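Local structure of levoglucosan dehydrogenase (Pseudarthrobacter phenanthrenivorans, 6A3F) at residues 150-163 against 211-223. The protein catalyses the NAD(+)-dependent oxidation of levoglucosan to 3-dehydrolevoglucosan, acting as a homotetramer of the Gfo/Idh/MocA family. Residues are numbered along the deposited sequence; the frame is centred on the assembly and turned at random.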
loop_
_atom_site.group_PDB
_atom_site.type_symbol
_atom_site.label_atom_id
_atom_site.label_comp_id
_atom_site.label_asym_id
_atom_site.label_seq_id
_atom_site.Cartn_x
_atom_site.Cartn_y
_atom_site.Cartn_z
ATOM N N ALA B 150 -3.678 26.075 -17.020
ATOM C CA ALA B 150 -2.928 25.558 -15.828
ATOM C C ALA B 150 -3.398 24.149 -15.446
ATOM O O ALA B 150 -3.887 23.976 -14.296
ATOM C CB ALA B 150 -3.123 26.499 -14.657
ATOM N N PHE B 151 -3.309 23.192 -16.373
ATOM C CA PHE B 151 -3.485 21.766 -16.020
ATOM C C PHE B 151 -2.125 21.262 -15.460
ATOM O O PHE B 151 -1.368 20.477 -16.072
ATOM C CB PHE B 151 -4.010 20.957 -17.213
ATOM C CG PHE B 151 -5.431 21.249 -17.608
ATOM C CD1 PHE B 151 -6.456 21.181 -16.674
ATOM C CD2 PHE B 151 -5.736 21.642 -18.908
ATOM C CE1 PHE B 151 -7.767 21.447 -17.034
ATOM C CE2 PHE B 151 -7.049 21.920 -19.265
ATOM C CZ PHE B 151 -8.051 21.847 -18.321
ATOM N N ASN B 152 -1.796 21.770 -14.290
ATOM C CA ASN B 152 -0.469 21.657 -13.716
ATOM C C ASN B 152 -0.150 20.188 -13.358
ATOM O O ASN B 152 1.047 19.812 -13.316
ATOM C CB ASN B 152 -0.323 22.567 -12.509
ATOM C CG ASN B 152 -1.267 22.172 -11.407
ATOM O OD1 ASN B 152 -2.472 22.327 -11.596
ATOM N ND2 ASN B 152 -0.738 21.571 -10.333
ATOM N N TYR B 153 -1.178 19.367 -13.097
ATOM C CA TYR B 153 -0.949 18.036 -12.611
ATOM C C TYR B 153 -0.339 17.156 -13.693
ATOM O O TYR B 153 0.316 16.165 -13.351
ATOM C CB TYR B 153 -2.214 17.384 -12.067
ATOM C CG TYR B 153 -2.725 17.986 -10.790
ATOM C CD1 TYR B 153 -1.992 17.912 -9.616
ATOM C CD2 TYR B 153 -3.930 18.689 -10.782
ATOM C CE1 TYR B 153 -2.477 18.459 -8.445
ATOM C CE2 TYR B 153 -4.413 19.261 -9.616
ATOM C CZ TYR B 153 -3.700 19.107 -8.436
ATOM O OH TYR B 153 -4.161 19.636 -7.255
ATOM N N ARG B 154 -0.449 17.517 -14.970
ATOM C CA ARG B 154 0.221 16.686 -15.977
ATOM C C ARG B 154 1.751 16.852 -15.916
ATOM O O ARG B 154 2.444 16.034 -16.544
ATOM C CB ARG B 154 -0.344 16.958 -17.371
ATOM C CG ARG B 154 0.153 18.246 -18.005
ATOM C CD ARG B 154 0.396 18.204 -19.512
ATOM N NE ARG B 154 -0.835 18.184 -20.312
ATOM C CZ ARG B 154 -0.875 18.350 -21.639
ATOM N NH1 ARG B 154 0.245 18.555 -22.308
ATOM N NH2 ARG B 154 -2.018 18.269 -22.298
ATOM N N ARG B 155 2.275 17.858 -15.207
ATOM C CA ARG B 155 3.677 18.075 -15.057
ATOM C C ARG B 155 4.170 17.485 -13.715
ATOM O O ARG B 155 5.286 17.762 -13.303
ATOM C CB ARG B 155 4.030 19.562 -15.215
ATOM C CG ARG B 155 4.119 19.968 -16.688
ATOM C CD ARG B 155 4.253 21.445 -16.956
ATOM N NE ARG B 155 4.731 21.655 -18.321
ATOM C CZ ARG B 155 3.996 21.660 -19.430
ATOM N NH1 ARG B 155 2.685 21.488 -19.389
ATOM N NH2 ARG B 155 4.608 21.862 -20.595
ATOM N N THR B 156 3.358 16.690 -13.019
ATOM C CA THR B 156 3.888 15.782 -12.011
ATOM C C THR B 156 4.898 14.850 -12.708
ATOM O O THR B 156 4.548 14.225 -13.706
ATOM C CB THR B 156 2.799 14.934 -11.346
ATOM O OG1 THR B 156 1.691 15.706 -10.847
ATOM C CG2 THR B 156 3.334 14.087 -10.206
ATOM N N PRO B 157 6.122 14.752 -12.168
ATOM C CA PRO B 157 7.100 13.984 -12.906
ATOM C C PRO B 157 6.600 12.573 -13.233
ATOM O O PRO B 157 6.861 12.097 -14.327
ATOM C CB PRO B 157 8.350 14.024 -12.039
ATOM C CG PRO B 157 8.243 15.376 -11.410
ATOM C CD PRO B 157 6.762 15.521 -11.121
ATOM N N ALA B 158 5.914 11.902 -12.310
ATOM C CA ALA B 158 5.374 10.568 -12.529
ATOM C C ALA B 158 4.453 10.498 -13.761
ATOM O O ALA B 158 4.403 9.496 -14.441
ATOM C CB ALA B 158 4.643 10.139 -11.293
ATOM N N VAL B 159 3.674 11.549 -13.990
ATOM C CA VAL B 159 2.761 11.602 -15.109
ATOM C C VAL B 159 3.538 11.785 -16.432
ATOM O O VAL B 159 3.247 11.087 -17.431
ATOM C CB VAL B 159 1.708 12.706 -14.898
ATOM C CG1 VAL B 159 0.780 12.816 -16.125
ATOM C CG2 VAL B 159 0.942 12.447 -13.604
ATOM N N ALA B 160 4.542 12.647 -16.425
ATOM C CA ALA B 160 5.450 12.785 -17.590
ATOM C C ALA B 160 6.221 11.482 -17.820
ATOM O O ALA B 160 6.525 11.163 -18.951
ATOM C CB ALA B 160 6.398 13.920 -17.375
ATOM N N LEU B 161 6.563 10.757 -16.761
ATOM C CA LEU B 161 7.186 9.425 -16.886
ATOM C C LEU B 161 6.239 8.440 -17.586
ATOM O O LEU B 161 6.658 7.616 -18.414
ATOM C CB LEU B 161 7.550 8.918 -15.484
ATOM C CG LEU B 161 8.193 7.528 -15.455
ATOM C CD1 LEU B 161 9.488 7.532 -16.265
ATOM C CD2 LEU B 161 8.507 7.116 -14.021
ATOM N N ALA B 162 4.970 8.440 -17.207
ATOM C CA ALA B 162 3.947 7.598 -17.884
ATOM C C ALA B 162 3.926 7.907 -19.392
ATOM O O ALA B 162 3.886 7.001 -20.263
ATOM C CB ALA B 162 2.584 7.852 -17.292
ATOM N N LYS B 163 3.970 9.191 -19.689
ATOM C CA LYS B 163 3.988 9.622 -21.112
ATOM C C LYS B 163 5.236 9.081 -21.820
ATOM O O LYS B 163 5.144 8.566 -22.960
ATOM C CB LYS B 163 3.925 11.143 -21.202
ATOM C CG LYS B 163 4.053 11.726 -22.599
ATOM C CD LYS B 163 2.884 11.387 -23.477
ATOM C CE LYS B 163 2.868 12.198 -24.765
ATOM N NZ LYS B 163 1.672 11.863 -25.558
ATOM N N ALA B 211 -12.874 17.213 -12.969
ATOM C CA ALA B 211 -12.768 16.261 -14.083
ATOM C C ALA B 211 -11.884 16.791 -15.209
ATOM O O ALA B 211 -11.256 15.992 -15.909
ATOM C CB ALA B 211 -14.140 15.894 -14.579
ATOM N N THR B 212 -11.837 18.116 -15.434
ATOM C CA THR B 212 -11.011 18.671 -16.512
ATOM C C THR B 212 -9.536 18.288 -16.315
ATOM O O THR B 212 -8.830 18.102 -17.306
ATOM C CB THR B 212 -11.197 20.186 -16.625
ATOM O OG1 THR B 212 -10.936 20.702 -15.323
ATOM C CG2 THR B 212 -12.600 20.594 -17.070
ATOM N N HIS B 213 -9.065 18.201 -15.062
ATOM C CA HIS B 213 -7.668 17.764 -14.812
ATOM C C HIS B 213 -7.445 16.346 -15.367
ATOM O O HIS B 213 -6.406 16.024 -15.999
ATOM C CB HIS B 213 -7.344 17.833 -13.312
ATOM C CG HIS B 213 -7.153 19.200 -12.765
ATOM N ND1 HIS B 213 -6.196 20.020 -13.233
ATOM C CD2 HIS B 213 -7.762 19.851 -11.727
ATOM C CE1 HIS B 213 -6.233 21.157 -12.539
ATOM N NE2 HIS B 213 -7.187 21.081 -11.605
ATOM N N VAL B 214 -8.422 15.482 -15.135
ATOM C CA VAL B 214 -8.356 14.090 -15.580
ATOM C C VAL B 214 -8.496 14.019 -17.098
ATOM O O VAL B 214 -7.812 13.215 -17.742
ATOM C CB VAL B 214 -9.395 13.199 -14.882
ATOM C CG1 VAL B 214 -9.299 11.736 -15.336
ATOM C CG2 VAL B 214 -9.207 13.300 -13.376
ATOM N N ILE B 215 -9.404 14.812 -17.664
ATOM C CA ILE B 215 -9.584 14.853 -19.128
ATOM C C ILE B 215 -8.294 15.301 -19.812
ATOM O O ILE B 215 -7.887 14.671 -20.804
ATOM C CB ILE B 215 -10.797 15.747 -19.500
ATOM C CG1 ILE B 215 -12.084 15.084 -19.004
ATOM C CG2 ILE B 215 -10.852 16.045 -20.973
ATOM C CD1 ILE B 215 -13.252 16.021 -18.996
ATOM N N ASP B 216 -7.593 16.291 -19.237
ATOM C CA ASP B 216 -6.317 16.740 -19.777
ATOM C C ASP B 216 -5.319 15.586 -19.780
ATOM O O ASP B 216 -4.615 15.331 -20.813
ATOM C CB ASP B 216 -5.718 17.958 -19.048
ATOM C CG ASP B 216 -4.330 18.299 -19.571
ATOM O OD1 ASP B 216 -4.211 18.848 -20.705
ATOM O OD2 ASP B 216 -3.326 17.923 -18.905
ATOM N N MET B 217 -5.287 14.834 -18.677
ATOM C CA MET B 217 -4.413 13.640 -18.629
ATOM C C MET B 217 -4.790 12.607 -19.692
ATOM O O MET B 217 -3.899 12.013 -20.242
ATOM C CB MET B 217 -4.429 12.960 -17.256
ATOM C CG MET B 217 -3.674 13.729 -16.258
ATOM S SD MET B 217 -3.535 12.881 -14.626
ATOM C CE MET B 217 -2.930 14.288 -13.697
ATOM N N ALA B 218 -6.068 12.358 -19.917
ATOM C CA ALA B 218 -6.509 11.403 -20.930
ATOM C C ALA B 218 -6.048 11.870 -22.319
ATOM O O ALA B 218 -5.574 11.058 -23.115
ATOM C CB ALA B 218 -7.977 11.216 -20.877
ATOM N N ARG B 219 -6.155 13.178 -22.586
ATOM C CA ARG B 219 -5.750 13.691 -23.904
ATOM C C ARG B 219 -4.226 13.550 -24.053
ATOM O O ARG B 219 -3.709 13.209 -25.126
ATOM C CB ARG B 219 -6.227 15.128 -24.065
ATOM C CG ARG B 219 -7.720 15.265 -24.315
ATOM C CD ARG B 219 -8.046 16.737 -24.609
ATOM N NE ARG B 219 -7.507 17.155 -25.891
ATOM C CZ ARG B 219 -6.467 17.960 -26.088
ATOM N NH1 ARG B 219 -5.824 18.530 -25.079
ATOM N NH2 ARG B 219 -6.052 18.180 -27.324
ATOM N N TYR B 220 -3.507 13.800 -22.961
ATOM C CA TYR B 220 -2.023 13.803 -22.962
ATOM C C TYR B 220 -1.472 12.378 -23.174
ATOM O O TYR B 220 -0.524 12.151 -23.939
ATOM C CB TYR B 220 -1.533 14.467 -21.673
ATOM C CG TYR B 220 -0.048 14.478 -21.404
ATOM C CD1 TYR B 220 0.859 14.953 -22.346
ATOM C CD2 TYR B 220 0.463 13.987 -20.213
ATOM C CE1 TYR B 220 2.225 14.981 -22.100
ATOM C CE2 TYR B 220 1.830 14.032 -19.934
ATOM C CZ TYR B 220 2.712 14.523 -20.883
ATOM O OH TYR B 220 4.043 14.549 -20.607
ATOM N N LEU B 221 -2.018 11.433 -22.456
ATOM C CA LEU B 221 -1.465 10.106 -22.388
ATOM C C LEU B 221 -2.108 9.202 -23.445
ATOM O O LEU B 221 -1.447 8.231 -23.852
ATOM C CB LEU B 221 -1.718 9.497 -20.990
ATOM C CG LEU B 221 -1.083 10.264 -19.830
ATOM C CD1 LEU B 221 -1.591 9.725 -18.495
ATOM C CD2 LEU B 221 0.429 10.218 -19.892
ATOM N N VAL B 222 -3.407 9.386 -23.773
ATOM C CA VAL B 222 -4.134 8.450 -24.661
ATOM C C VAL B 222 -4.348 9.088 -26.048
ATOM O O VAL B 222 -3.926 8.524 -27.062
ATOM C CB VAL B 222 -5.478 7.996 -24.077
ATOM C CG1 VAL B 222 -6.181 6.986 -24.963
ATOM C CG2 VAL B 222 -5.281 7.415 -22.696
ATOM N N GLY B 223 -5.040 10.240 -26.080
ATOM C CA GLY B 223 -5.329 10.966 -27.339
ATOM C C GLY B 223 -6.684 11.669 -27.273
ATOM O O GLY B 223 -7.296 11.813 -26.176
HETATM O O HOH W 1 4.238 16.363 -18.457
#
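The Tyr220 ring is sandwiched between two basic side chains. On one face the Arg154 guanidinium stacks flat, its plane 16° from the ring, and Arg154 CD sits over the ring centre. On the opposite face lies the aliphatic chain of Lys163, with CD 4.2 Å from the Tyr220 ring centroid. At the ring edge is Ala160 CA. The guanidinium edge faces Asp216 in a side-on, two-nitrogen salt bridge. Arg154 NE reaches Asp216 OD2 at 2.9 Å, nearly straight and on the syn lone pair; Arg154 NH2 meets Asp216 OD1 at 2.8 Å, more bent. Arg154 NH1 is hydrogen-bonded to Ser377 OG. Asp216 CB also lies over one face of Phe151, and His213 ND1 is at that ring's edge. Tyr153 turns its edge to the His213 face, a T-shaped pair with planes at 81°. Phe151, Tyr153 and His213 form an aromatic cluster where the Rossmann domain meets the C-terminal α/β domain. Tyr153 and His213 bind levoglucosan; Ala150 and Asn152 bind NADH. Met217 CE packs on Tyr153 CB at 3.6 Å. A bend at chi2 (67°) lays the Lys163 chain across the Tyr220 face and brings NZ to Tyr220 O, a 2.7 Å hydrogen bond nearly in line with the C=O. NZ also forms a salt bridge with Glu167. One water links Arg154 O to Tyr220 OH.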